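Local coordinates for Ras GTPase-activating-like protein IQGAP3 (Homo sapiens, PDB 3ISU) that probably serves as a calmodulin-binding signalling scaffold of the IQGAP family, related to Ras GTPase-activating proteins, at residues Q31-D43 with K102-L114. Residues are numbered along the deposited sequence; the frame is centred on the assembly and turned at random.
Sequences QLLEKGVLVEIED and KAKVNVNLLIFLL
The extended K102 side chain crosses E42 at about a right angle and ends at D43. Its CB lies 3.9 Å from E42 CB, and CG passes E42 OE1. CD sits 3.4 Å from the backbone O of E42, and CE moves on toward D43 OD2. NZ ends in a salt bridge to D43 OD2 at 2.7 Å, on the lone pair turned away from the other carboxylate oxygen. With CG anti to the carbonyl carbon (chi1 -72°), the straight chain beyond it carries NZ past E42 to D43. Strands 38-41 and 103-106 run antiparallel in a small sheet that 96-99 completes. Two residues, V39 and E40, stand opposite the single K104, which makes a classic beta bulge. K104 O accepts from V39 N, and K104 N gives a nearly straight bond (170°) to E40 O. The side chains of E40 and K104 lie alongside each other, with E40 CG 3.8 Å from K104 CD. E40 OE2 stays 4.5 Å from K104 NZ, beyond salt-bridge range. With an alanine here, the K104 methylenes would probably lose their neighbour and the ammonium its nearby opposite charge. On the other sheet face, L38 CD1 packs against V105 CG1 and A103 CB. V37, just before the strand, packs on helix 107-119: CG1 meets L110 CD1, while CG2 reaches L113 CD2 at 4.0 Å. N106 caps this helix, its OD1 accepting from L109 N in the carbonyl plane.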
loop_
_atom_site.group_PDB
_atom_site.type_symbol
_atom_site.label_atom_id
_atom_site.label_comp_id
_atom_site.label_asym_id
_atom_site.label_seq_id
_atom_site.Cartn_x
_atom_site.Cartn_y
_atom_site.Cartn_z
ATOM N N GLN A 31 0.061 11.349 -0.822
ATOM C CA GLN A 31 -1.205 11.171 -0.089
ATOM C C GLN A 31 -1.050 10.143 1.021
ATOM O O GLN A 31 -1.519 10.343 2.142
ATOM C CB GLN A 31 -2.312 10.762 -1.040
ATOM C CG GLN A 31 -2.736 11.885 -1.989
ATOM C CD GLN A 31 -3.705 11.403 -3.014
ATOM O OE1 GLN A 31 -3.464 10.443 -3.728
ATOM N NE2 GLN A 31 -4.878 12.066 -3.072
ATOM N N LEU A 32 -0.363 9.055 0.729
ATOM C CA LEU A 32 -0.113 8.039 1.775
ATOM C C LEU A 32 0.784 8.550 2.921
ATOM O O LEU A 32 0.599 8.224 4.103
ATOM C CB LEU A 32 0.462 6.806 1.131
ATOM C CG LEU A 32 -0.446 6.027 0.203
ATOM C CD1 LEU A 32 0.314 4.761 -0.112
ATOM C CD2 LEU A 32 -1.773 5.719 0.832
ATOM N N LEU A 33 1.709 9.438 2.594
ATOM C CA LEU A 33 2.512 10.092 3.652
ATOM C C LEU A 33 1.667 10.934 4.547
ATOM O O LEU A 33 1.763 10.888 5.765
ATOM C CB LEU A 33 3.638 10.944 3.021
ATOM C CG LEU A 33 4.567 11.622 4.017
ATOM C CD1 LEU A 33 5.507 10.526 4.632
ATOM C CD2 LEU A 33 5.391 12.758 3.372
ATOM N N GLU A 34 0.787 11.716 3.930
ATOM C CA GLU A 34 -0.040 12.613 4.663
ATOM C C GLU A 34 -0.946 11.831 5.591
ATOM O O GLU A 34 -1.276 12.306 6.675
ATOM C CB GLU A 34 -0.825 13.499 3.688
ATOM C CG GLU A 34 -1.473 14.706 4.303
ATOM C CD GLU A 34 -2.802 14.371 4.949
ATOM O OE1 GLU A 34 -3.450 13.412 4.468
ATOM O OE2 GLU A 34 -3.151 15.032 5.951
ATOM N N LYS A 35 -1.328 10.623 5.174
ATOM C CA LYS A 35 -2.192 9.767 5.985
ATOM C C LYS A 35 -1.413 8.990 7.057
ATOM O O LYS A 35 -1.999 8.396 7.952
ATOM C CB LYS A 35 -2.962 8.801 5.070
ATOM C CG LYS A 35 -4.012 9.509 4.206
ATOM C CD LYS A 35 -4.621 8.551 3.178
ATOM C CE LYS A 35 -5.543 9.321 2.225
ATOM N NZ LYS A 35 -6.739 9.890 2.891
ATOM N N GLY A 36 -0.097 8.994 6.983
ATOM C CA GLY A 36 0.706 8.263 7.943
ATOM C C GLY A 36 0.911 6.809 7.563
ATOM O O GLY A 36 1.621 6.098 8.273
ATOM N N VAL A 37 0.357 6.403 6.423
ATOM C CA VAL A 37 0.547 5.058 5.866
ATOM C C VAL A 37 1.936 4.860 5.305
ATOM O O VAL A 37 2.548 3.829 5.543
ATOM C CB VAL A 37 -0.538 4.726 4.781
ATOM C CG1 VAL A 37 -0.285 3.367 4.121
ATOM C CG2 VAL A 37 -1.953 4.764 5.382
ATOM N N LEU A 38 2.471 5.843 4.570
ATOM C CA LEU A 38 3.826 5.754 4.048
ATOM C C LEU A 38 4.766 6.417 5.016
ATOM O O LEU A 38 4.434 7.477 5.543
ATOM C CB LEU A 38 3.948 6.444 2.689
ATOM C CG LEU A 38 5.298 6.321 1.993
ATOM C CD1 LEU A 38 5.689 4.896 1.672
ATOM C CD2 LEU A 38 5.289 7.167 0.687
ATOM N N VAL A 39 5.905 5.774 5.272
ATOM C CA VAL A 39 6.923 6.267 6.218
ATOM C C VAL A 39 8.091 6.878 5.468
ATOM O O VAL A 39 8.543 8.003 5.804
ATOM C CB VAL A 39 7.422 5.103 7.126
ATOM C CG1 VAL A 39 8.652 5.525 7.942
ATOM C CG2 VAL A 39 6.283 4.678 8.028
ATOM N N GLU A 40 8.563 6.162 4.463
ATOM C CA GLU A 40 9.702 6.568 3.641
ATOM C C GLU A 40 9.776 5.790 2.358
ATOM O O GLU A 40 9.224 4.675 2.237
ATOM C CB GLU A 40 11.040 6.405 4.389
ATOM C CG GLU A 40 11.543 5.004 4.500
ATOM C CD GLU A 40 12.992 4.899 5.104
ATOM O OE1 GLU A 40 13.314 5.699 6.002
ATOM O OE2 GLU A 40 13.785 4.010 4.673
ATOM N N ILE A 41 10.477 6.355 1.374
ATOM C CA ILE A 41 10.878 5.606 0.208
ATOM C C ILE A 41 12.377 5.829 0.105
ATOM O O ILE A 41 12.857 6.946 -0.157
ATOM C CB ILE A 41 10.171 6.003 -1.115
ATOM C CG1 ILE A 41 8.631 5.878 -0.994
ATOM C CG2 ILE A 41 10.680 5.132 -2.215
ATOM C CD1 ILE A 41 7.840 6.313 -2.246
ATOM N N GLU A 42 13.131 4.774 0.369
ATOM C CA GLU A 42 14.577 4.897 0.400
ATOM C C GLU A 42 15.099 5.402 -0.954
ATOM O O GLU A 42 14.653 4.942 -1.989
ATOM C CB GLU A 42 15.196 3.536 0.756
ATOM C CG GLU A 42 16.469 3.674 1.503
ATOM C CD GLU A 42 17.238 2.356 1.590
ATOM O OE1 GLU A 42 16.707 1.278 1.157
ATOM O OE2 GLU A 42 18.393 2.436 2.072
ATOM N N ASP A 43 16.010 6.372 -0.923
ATOM C CA ASP A 43 16.620 6.956 -2.138
ATOM C C ASP A 43 15.629 7.705 -3.036
ATOM O O ASP A 43 15.890 7.859 -4.229
ATOM C CB ASP A 43 17.309 5.891 -3.007
ATOM C CG ASP A 43 18.404 5.144 -2.262
ATOM O OD1 ASP A 43 19.180 5.808 -1.548
ATOM O OD2 ASP A 43 18.440 3.894 -2.364
ATOM N N LYS A 102 11.901 -0.681 -1.332
ATOM C CA LYS A 102 12.336 0.558 -0.699
ATOM C C LYS A 102 11.229 1.416 -0.095
ATOM O O LYS A 102 11.536 2.434 0.526
ATOM C CB LYS A 102 13.152 1.372 -1.703
ATOM C CG LYS A 102 14.551 0.785 -1.989
ATOM C CD LYS A 102 15.388 1.703 -2.874
ATOM C CE LYS A 102 16.823 1.196 -3.011
ATOM N NZ LYS A 102 17.558 1.985 -4.049
ATOM N N ALA A 103 9.963 1.038 -0.241
ATOM C CA ALA A 103 8.870 1.820 0.349
ATOM C C ALA A 103 8.473 1.241 1.689
ATOM O O ALA A 103 8.037 0.107 1.746
ATOM C CB ALA A 103 7.652 1.867 -0.570
ATOM N N LYS A 104 8.564 2.002 2.748
ATOM C CA LYS A 104 8.237 1.475 4.069
ATOM C C LYS A 104 6.889 2.025 4.442
ATOM O O LYS A 104 6.647 3.230 4.294
ATOM C CB LYS A 104 9.268 1.884 5.104
ATOM C CG LYS A 104 10.600 1.151 5.049
ATOM C CD LYS A 104 11.420 1.614 6.289
ATOM C CE LYS A 104 12.610 0.721 6.642
ATOM N NZ LYS A 104 13.118 1.096 8.029
ATOM N N VAL A 105 5.980 1.159 4.880
ATOM C CA VAL A 105 4.625 1.554 5.221
ATOM C C VAL A 105 4.363 1.166 6.666
ATOM O O VAL A 105 4.920 0.142 7.140
ATOM C CB VAL A 105 3.527 0.976 4.300
ATOM C CG1 VAL A 105 3.654 1.564 2.891
ATOM C CG2 VAL A 105 3.584 -0.527 4.241
ATOM N N ASN A 106 3.595 1.993 7.356
ATOM C CA ASN A 106 3.262 1.745 8.748
ATOM C C ASN A 106 2.163 0.683 8.800
ATOM O O ASN A 106 1.117 0.851 8.222
ATOM C CB ASN A 106 2.748 3.020 9.367
ATOM C CG ASN A 106 2.381 2.835 10.824
ATOM O OD1 ASN A 106 1.231 2.612 11.134
ATOM N ND2 ASN A 106 3.386 2.855 11.705
ATOM N N VAL A 107 2.423 -0.422 9.495
ATOM C CA VAL A 107 1.515 -1.550 9.530
ATOM C C VAL A 107 0.163 -1.137 10.133
ATOM O O VAL A 107 -0.889 -1.444 9.570
ATOM C CB VAL A 107 2.160 -2.745 10.307
ATOM C CG1 VAL A 107 1.120 -3.844 10.567
ATOM C CG2 VAL A 107 3.342 -3.337 9.537
ATOM N N ASN A 108 0.145 -0.437 11.284
ATOM C CA ASN A 108 -1.120 -0.080 11.894
ATOM C C ASN A 108 -1.989 0.771 10.979
ATOM O O ASN A 108 -3.197 0.544 10.873
ATOM C CB ASN A 108 -0.892 0.682 13.208
ATOM C CG ASN A 108 -0.397 -0.222 14.331
ATOM O OD1 ASN A 108 -0.545 -1.427 14.239
ATOM N ND2 ASN A 108 0.177 0.361 15.393
ATOM N N LEU A 109 -1.376 1.760 10.328
ATOM C CA LEU A 109 -2.156 2.670 9.522
ATOM C C LEU A 109 -2.560 2.070 8.161
ATOM O O LEU A 109 -3.642 2.424 7.619
ATOM C CB LEU A 109 -1.495 4.044 9.432
ATOM C CG LEU A 109 -1.615 4.838 10.747
ATOM C CD1 LEU A 109 -0.687 6.045 10.687
ATOM C CD2 LEU A 109 -3.041 5.241 11.042
ATOM N N LEU A 110 -1.772 1.124 7.669
ATOM C CA LEU A 110 -2.186 0.331 6.496
ATOM C C LEU A 110 -3.379 -0.515 6.824
ATOM O O LEU A 110 -4.349 -0.524 6.078
ATOM C CB LEU A 110 -1.048 -0.494 5.935
ATOM C CG LEU A 110 -1.304 -1.360 4.689
ATOM C CD1 LEU A 110 -1.869 -0.470 3.521
ATOM C CD2 LEU A 110 0.008 -2.098 4.343
ATOM N N ILE A 111 -3.341 -1.211 7.964
ATOM C CA ILE A 111 -4.508 -1.985 8.400
ATOM C C ILE A 111 -5.758 -1.097 8.473
ATOM O O ILE A 111 -6.861 -1.485 7.998
ATOM C CB ILE A 111 -4.246 -2.694 9.751
ATOM C CG1 ILE A 111 -3.252 -3.817 9.539
ATOM C CG2 ILE A 111 -5.565 -3.195 10.362
ATOM C CD1 ILE A 111 -2.678 -4.424 10.870
ATOM N N PHE A 112 -5.616 0.079 9.083
ATOM C CA PHE A 112 -6.713 1.026 9.202
ATOM C C PHE A 112 -7.236 1.476 7.841
ATOM O O PHE A 112 -8.426 1.425 7.599
ATOM C CB PHE A 112 -6.267 2.205 10.020
ATOM C CG PHE A 112 -7.331 3.261 10.201
ATOM C CD1 PHE A 112 -8.498 2.969 10.867
ATOM C CD2 PHE A 112 -7.127 4.546 9.735
ATOM C CE1 PHE A 112 -9.475 3.964 11.066
ATOM C CE2 PHE A 112 -8.091 5.539 9.923
ATOM C CZ PHE A 112 -9.257 5.236 10.583
ATOM N N LEU A 113 -6.350 1.815 6.920
ATOM C CA LEU A 113 -6.788 2.181 5.565
ATOM C C LEU A 113 -7.525 1.058 4.812
ATOM O O LEU A 113 -8.611 1.296 4.250
ATOM C CB LEU A 113 -5.601 2.633 4.734
ATOM C CG LEU A 113 -5.889 3.271 3.363
ATOM C CD1 LEU A 113 -6.567 4.637 3.484
ATOM C CD2 LEU A 113 -4.531 3.407 2.602
ATOM N N LEU A 114 -6.964 -0.149 4.815
ATOM C CA LEU A 114 -7.638 -1.309 4.260
ATOM C C LEU A 114 -9.028 -1.559 4.901
ATOM O O LEU A 114 -10.013 -1.756 4.174
ATOM C CB LEU A 114 -6.769 -2.558 4.345
ATOM C CG LEU A 114 -5.463 -2.540 3.553
ATOM C CD1 LEU A 114 -4.707 -3.846 3.856
ATOM C CD2 LEU A 114 -5.666 -2.389 2.072
#